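Type 3A cellulose-binding domain protein (Clostridium thermocellum, PDB 4B9P) probably senses extracellular polysaccharide through this cellulose-binding family 3 module, as part of a membrane protein thought to act as anti-sigma factor for SigI2. Local coordinates at residues 45-50 with 82-87; 148-153 with 160-165. All blocks are in the same frame, centred on the assembly; numbering follows the deposited sequence.

Interaction 1 of 2, residues 45-50 with 82-87; sequences RYYYTK and PNADSY. With CA (calcium ion), chain B.
A classic beta bulge, in the beta-sandwich of this family 3 carbohydrate-binding module, joins the end of strand 42-48 to strand 84-92 next to the calcium site. Tyr48 lies opposite both Asp85 and Ser86: its O accepts from Asp85 N at 2.9 Å and from Ser86 N, while Tyr48 N donates to Ser86 O. From within the bulge, the Asp85 carboxylate holds the loop at Lys50. Its OD1 takes Lys50 N at 3.0 Å on the syn side and the Ser86 hydroxyl from the other face of the carboxylate, and OD2 forms a salt bridge with Lys50 NZ, which comes from above the carboxylate plane. A bend at the last Lys50 torsion (chi4 -63°) turns NZ toward OD2. Thr49, between Tyr48 and Lys50, gives calcium both its O and its OG1, the latter at 2.4 Å; Asp51, Asp132, Ser135 and Asp136 complete the protein ligands. Ser86 CB sits over one face of the Tyr48 ring, 3.8 Å from its centroid, and the Tyr48 hydroxyl bonds to Glu56. At the other end of the contact, the Arg45 guanidinium, salt-bridged to Glu89, lies nearly flat on Tyr87 (planes 21° apart), with Arg45 CD 3.8 Å from the ring centroid.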
loop_
_atom_site.group_PDB
_atom_site.type_symbol
_atom_site.label_atom_id
_atom_site.label_comp_id
_atom_site.label_asym_id
_atom_site.label_seq_id
_atom_site.Cartn_x
_atom_site.Cartn_y
_atom_site.Cartn_z
ATOM N N ARG A 45 4.248 3.340 -0.291
ATOM C CA ARG A 45 3.698 3.614 1.043
ATOM C C ARG A 45 2.250 4.062 0.966
ATOM O O ARG A 45 1.902 5.000 0.243
ATOM C CB ARG A 45 4.499 4.705 1.771
ATOM C CG ARG A 45 5.888 4.255 2.061
ATOM C CD ARG A 45 6.632 5.313 2.821
ATOM N NE ARG A 45 7.961 4.813 3.137
ATOM C CZ ARG A 45 8.910 5.575 3.637
ATOM N NH1 ARG A 45 8.664 6.863 3.867
ATOM N NH2 ARG A 45 10.105 5.056 3.886
ATOM N N TYR A 46 1.424 3.393 1.770
ATOM C CA TYR A 46 0.016 3.737 1.970
ATOM C C TYR A 46 -0.073 4.304 3.392
ATOM O O TYR A 46 0.135 3.562 4.358
ATOM C CB TYR A 46 -0.857 2.468 1.844
ATOM C CG TYR A 46 -2.343 2.754 2.015
ATOM C CD1 TYR A 46 -2.949 2.772 3.291
ATOM C CD2 TYR A 46 -3.169 2.971 0.902
ATOM C CE1 TYR A 46 -4.297 3.072 3.435
ATOM C CE2 TYR A 46 -4.543 3.251 1.045
ATOM C CZ TYR A 46 -5.095 3.273 2.311
ATOM O OH TYR A 46 -6.411 3.555 2.377
ATOM N N TYR A 47 -0.394 5.587 3.508
ATOM C CA TYR A 47 -0.389 6.295 4.792
ATOM C C TYR A 47 -1.770 6.318 5.427
ATOM O O TYR A 47 -2.781 6.515 4.732
ATOM C CB TYR A 47 0.031 7.741 4.579
ATOM C CG TYR A 47 1.438 7.935 4.153
ATOM C CD1 TYR A 47 2.480 7.929 5.094
ATOM C CD2 TYR A 47 1.755 8.088 2.801
ATOM C CE1 TYR A 47 3.796 8.151 4.703
ATOM C CE2 TYR A 47 3.055 8.280 2.405
ATOM C CZ TYR A 47 4.072 8.298 3.340
ATOM O OH TYR A 47 5.363 8.505 2.871
ATOM N N TYR A 48 -1.825 6.145 6.748
ATOM C CA TYR A 48 -3.121 6.062 7.412
ATOM C C TYR A 48 -2.909 6.388 8.895
ATOM O O TYR A 48 -1.777 6.550 9.374
ATOM C CB TYR A 48 -3.724 4.665 7.220
ATOM C CG TYR A 48 -3.003 3.519 7.926
ATOM C CD1 TYR A 48 -1.834 2.951 7.395
ATOM C CD2 TYR A 48 -3.516 2.982 9.097
ATOM C CE1 TYR A 48 -1.178 1.936 8.022
ATOM C CE2 TYR A 48 -2.867 1.912 9.728
ATOM C CZ TYR A 48 -1.709 1.401 9.163
ATOM O OH TYR A 48 -1.059 0.368 9.790
ATOM N N THR A 49 -4.027 6.490 9.613
ATOM C CA THR A 49 -3.987 6.561 11.085
ATOM C C THR A 49 -4.498 5.248 11.657
ATOM O O THR A 49 -5.600 4.806 11.343
ATOM C CB THR A 49 -4.827 7.730 11.585
ATOM O OG1 THR A 49 -6.099 7.708 10.916
ATOM C CG2 THR A 49 -4.090 9.070 11.344
ATOM N N LYS A 50 -3.657 4.605 12.483
ATOM C CA LYS A 50 -3.996 3.275 13.040
ATOM C C LYS A 50 -5.133 3.321 14.050
ATOM O O LYS A 50 -5.689 2.276 14.390
ATOM C CB LYS A 50 -2.761 2.624 13.662
ATOM C CG LYS A 50 -2.289 3.375 14.935
ATOM C CD LYS A 50 -1.051 2.764 15.534
ATOM C CE LYS A 50 -0.653 3.411 16.866
ATOM N NZ LYS A 50 -0.317 4.833 16.705
ATOM N N PRO A 82 -1.070 15.075 10.275
ATOM C CA PRO A 82 -2.535 14.898 10.220
ATOM C C PRO A 82 -2.894 13.810 9.203
ATOM O O PRO A 82 -2.424 13.861 8.058
ATOM C CB PRO A 82 -3.024 16.296 9.786
ATOM C CG PRO A 82 -1.987 17.229 10.364
ATOM C CD PRO A 82 -0.681 16.491 10.100
ATOM N N ASN A 83 -3.673 12.824 9.642
ATOM C CA ASN A 83 -4.155 11.723 8.787
ATOM C C ASN A 83 -3.077 10.725 8.428
ATOM O O ASN A 83 -3.281 9.843 7.581
ATOM C CB ASN A 83 -4.883 12.237 7.535
ATOM C CG ASN A 83 -6.013 13.142 7.894
ATOM O OD1 ASN A 83 -6.997 12.682 8.421
ATOM N ND2 ASN A 83 -5.890 14.420 7.634
ATOM N N ALA A 84 -1.946 10.814 9.127
ATOM C CA ALA A 84 -0.875 9.844 8.853
ATOM C C ALA A 84 0.000 9.631 10.078
ATOM O O ALA A 84 0.895 10.442 10.355
ATOM C CB ALA A 84 -0.013 10.292 7.651
ATOM N N ASP A 85 -0.253 8.562 10.823
ATOM C CA ASP A 85 0.672 8.202 11.857
ATOM C C ASP A 85 1.300 6.846 11.608
ATOM O O ASP A 85 2.127 6.414 12.425
ATOM C CB ASP A 85 0.100 8.287 13.294
ATOM C CG ASP A 85 -0.842 7.115 13.688
ATOM O OD1 ASP A 85 -1.201 6.267 12.805
ATOM O OD2 ASP A 85 -1.213 7.050 14.899
ATOM N N SER A 86 0.952 6.192 10.495
ATOM C CA SER A 86 1.460 4.854 10.189
ATOM C C SER A 86 1.514 4.769 8.687
ATOM O O SER A 86 0.836 5.543 7.985
ATOM C CB SER A 86 0.480 3.812 10.677
ATOM O OG SER A 86 0.311 3.879 12.083
ATOM N N TYR A 87 2.268 3.807 8.161
ATOM C CA TYR A 87 2.114 3.491 6.752
ATOM C C TYR A 87 2.359 2.007 6.574
ATOM O O TYR A 87 3.093 1.370 7.342
ATOM C CB TYR A 87 3.020 4.308 5.802
ATOM C CG TYR A 87 4.480 4.319 6.130
ATOM C CD1 TYR A 87 5.342 3.325 5.645
ATOM C CD2 TYR A 87 5.026 5.334 6.897
ATOM C CE1 TYR A 87 6.721 3.385 5.931
ATOM C CE2 TYR A 87 6.375 5.401 7.175
ATOM C CZ TYR A 87 7.220 4.420 6.694
ATOM O OH TYR A 87 8.557 4.496 7.000
HETATM CA CA CA B . -7.689 5.898 10.676
HETATM O O HOH W 1 1.771 5.035 14.836
HETATM O O HOH W 2 -7.656 3.655 9.620
#

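Interaction 2 of 2, residues 148-153 with 160-165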
loop_
_atom_site.group_PDB
_atom_site.type_symbol
_atom_site.label_atom_id
_atom_site.label_comp_id
_atom_site.label_asym_id
_atom_site.label_seq_id
_atom_site.Cartn_x
_atom_site.Cartn_y
_atom_site.Cartn_z
ATOM N N VAL A 148 -5.448 6.650 -11.273
ATOM C CA VAL A 148 -4.168 7.265 -10.913
ATOM C C VAL A 148 -4.302 7.989 -9.577
ATOM O O VAL A 148 -5.276 8.704 -9.348
ATOM C CB VAL A 148 -3.723 8.230 -12.055
ATOM C CG1 VAL A 148 -2.424 8.934 -11.705
ATOM C CG2 VAL A 148 -3.528 7.421 -13.367
ATOM N N TRP A 149 -3.376 7.756 -8.648
ATOM C CA TRP A 149 -3.614 8.224 -7.274
ATOM C C TRP A 149 -2.344 8.801 -6.686
ATOM O O TRP A 149 -1.336 8.092 -6.506
ATOM C CB TRP A 149 -4.155 7.083 -6.424
ATOM C CG TRP A 149 -4.643 7.490 -5.096
ATOM C CD1 TRP A 149 -4.172 7.056 -3.873
ATOM C CD2 TRP A 149 -5.744 8.350 -4.841
ATOM N NE1 TRP A 149 -4.925 7.622 -2.865
ATOM C CE2 TRP A 149 -5.903 8.412 -3.430
ATOM C CE3 TRP A 149 -6.626 9.072 -5.661
ATOM C CZ2 TRP A 149 -6.927 9.162 -2.827
ATOM C CZ3 TRP A 149 -7.634 9.844 -5.050
ATOM C CH2 TRP A 149 -7.755 9.896 -3.650
ATOM N N ASP A 150 -2.412 10.084 -6.341
ATOM C CA ASP A 150 -1.239 10.842 -5.904
ATOM C C ASP A 150 -0.927 10.715 -4.409
ATOM O O ASP A 150 0.121 11.190 -3.971
ATOM C CB ASP A 150 -1.461 12.343 -6.189
ATOM C CG ASP A 150 -1.635 12.636 -7.667
ATOM O OD1 ASP A 150 -0.697 12.303 -8.412
ATOM O OD2 ASP A 150 -2.700 13.135 -8.091
ATOM N N LYS A 151 -1.800 10.082 -3.609
ATOM C CA LYS A 151 -1.613 10.087 -2.153
ATOM C C LYS A 151 -1.029 8.792 -1.628
ATOM O O LYS A 151 -1.001 8.566 -0.420
ATOM C CB LYS A 151 -2.922 10.418 -1.444
ATOM C CG LYS A 151 -3.340 11.871 -1.618
ATOM C CD LYS A 151 -4.694 12.162 -0.889
ATOM C CE LYS A 151 -4.525 12.740 0.443
ATOM N NZ LYS A 151 -5.889 12.711 1.118
ATOM N N ILE A 152 -0.540 7.953 -2.529
ATOM C CA ILE A 152 0.314 6.815 -2.204
ATOM C C ILE A 152 1.671 7.143 -2.822
ATOM O O ILE A 152 1.743 7.580 -3.967
ATOM C CB ILE A 152 -0.265 5.502 -2.785
ATOM C CG1 ILE A 152 -1.509 5.109 -1.959
ATOM C CG2 ILE A 152 0.794 4.381 -2.815
ATOM C CD1 ILE A 152 -2.313 3.992 -2.633
ATOM N N THR A 153 2.756 6.990 -2.059
ATOM C CA THR A 153 4.057 7.397 -2.598
ATOM C C THR A 153 4.869 6.192 -3.024
ATOM O O THR A 153 4.657 5.074 -2.550
ATOM C CB THR A 153 4.868 8.188 -1.552
ATOM O OG1 THR A 153 4.899 7.434 -0.332
ATOM C CG2 THR A 153 4.243 9.558 -1.296
ATOM N N LEU A 160 12.069 9.688 -4.002
ATOM C CA LEU A 160 10.647 9.789 -4.337
ATOM C C LEU A 160 10.432 9.915 -5.856
ATOM O O LEU A 160 10.906 10.868 -6.472
ATOM C CB LEU A 160 9.981 10.969 -3.606
ATOM C CG LEU A 160 8.482 11.139 -3.782
ATOM C CD1 LEU A 160 7.713 10.038 -3.095
ATOM C CD2 LEU A 160 8.060 12.532 -3.213
ATOM N N TYR A 161 9.724 8.949 -6.450
ATOM C CA TYR A 161 9.404 9.000 -7.876
ATOM C C TYR A 161 7.921 9.166 -8.169
ATOM O O TYR A 161 7.555 9.354 -9.321
ATOM C CB TYR A 161 9.907 7.743 -8.601
ATOM C CG TYR A 161 11.276 7.895 -9.174
ATOM C CD1 TYR A 161 12.409 7.738 -8.376
ATOM C CD2 TYR A 161 11.452 8.238 -10.514
ATOM C CE1 TYR A 161 13.685 7.903 -8.899
ATOM C CE2 TYR A 161 12.718 8.403 -11.050
ATOM C CZ TYR A 161 13.832 8.218 -10.257
ATOM O OH TYR A 161 15.073 8.411 -10.810
ATOM N N TRP A 162 7.067 9.079 -7.150
ATOM C CA TRP A 162 5.638 9.238 -7.377
ATOM C C TRP A 162 4.977 9.690 -6.101
ATOM O O TRP A 162 5.281 9.167 -5.036
ATOM C CB TRP A 162 4.988 7.895 -7.785
ATOM C CG TRP A 162 3.523 8.053 -7.946
ATOM C CD1 TRP A 162 2.589 7.897 -6.976
ATOM C CD2 TRP A 162 2.826 8.468 -9.123
ATOM N NE1 TRP A 162 1.338 8.212 -7.460
ATOM C CE2 TRP A 162 1.461 8.555 -8.781
ATOM C CE3 TRP A 162 3.226 8.750 -10.436
ATOM C CZ2 TRP A 162 0.494 8.913 -9.698
ATOM C CZ3 TRP A 162 2.269 9.122 -11.356
ATOM C CH2 TRP A 162 0.919 9.193 -10.996
ATOM N N GLY A 163 4.062 10.651 -6.209
ATOM C CA GLY A 163 3.160 10.908 -5.116
ATOM C C GLY A 163 3.549 12.092 -4.269
ATOM O O GLY A 163 4.605 12.711 -4.428
ATOM N N ILE A 164 2.641 12.414 -3.351
ATOM C CA ILE A 164 2.774 13.554 -2.464
ATOM C C ILE A 164 2.758 13.047 -1.038
ATOM O O ILE A 164 1.788 12.434 -0.602
ATOM C CB ILE A 164 1.627 14.524 -2.683
ATOM C CG1 ILE A 164 1.564 14.937 -4.152
ATOM C CG2 ILE A 164 1.747 15.752 -1.748
ATOM C CD1 ILE A 164 0.420 15.822 -4.483
ATOM N N GLU A 165 3.830 13.314 -0.295
ATOM C CA GLU A 165 3.906 12.932 1.111
ATOM C C GLU A 165 2.875 13.687 1.938
ATOM O O GLU A 165 2.533 14.824 1.619
ATOM C CB GLU A 165 5.275 13.328 1.645
ATOM C CG GLU A 165 6.409 12.747 0.878
ATOM C CD GLU A 165 6.718 11.388 1.339
ATOM O OE1 GLU A 165 5.793 10.763 1.923
ATOM O OE2 GLU A 165 7.875 10.944 1.136
HETATM O O HOH W 3 2.020 12.445 -7.979
#
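Trp149 O receives the indole N-H of Trp162, with NE1 2.8 Å away and an angle of 162° at the hydrogen. The oxygen lies in the indole plane, yet the donor stands above the plane of the carbonyl, 38° out of it. Ile152 O meets the same ring edge at Trp162 CD1, 3.1 Å away, so two backbone oxygens line the pyrrole side of the indole. Farther along the rim, Val148 CG1 packs against Trp162 CH2 at 3.4 Å. A Trp162 chi1 of 177° sets CG anti to the backbone N and carries the indole across to 148-153. The contact lies at the open end of the beta hairpin of strands 152-156 and 159-162, beside a classic bulge in which Tyr161 and Trp162 both face Val154. Here Asp150 O accepts from Ile164 N at 2.9 Å, and Thr153 CA makes a CA-H...O contact with Trp162 O. Gly163 CA passes 3.3 Å from Asp150 O. Thr153 sets CB against Leu160 CD1 at 3.7 Å, while its OG1 bonds to Tyr155. Water 3, above one face of the indole, donates to Asp150 OD1 at 2.8 Å and accepts a weak bond from Gly163 N.

How the interactions relate
Following the chain from the N terminus, strand 42-48 is the first of the strands in these contacts to be reached, and interaction 1 closes the long excursion through strands 56-63 and 70-81 when strand 84-92 returns beside it. Interaction 2 follows in series, without nesting or crossing, and closes the hairpin of strands 152-156 and 159-162 at its open end. Both belong to one five-stranded antiparallel sheet, in which 42-48 lies between 84-92 and 152-156, with 159-162 at the edge. The two contacts meet where Arg45 N is 2.9 Å from Thr153 O, a backbone hydrogen bond. Residues 148-153 also run from strand 147-148 of the other sheet into this one, linking the two layers of the sandwich.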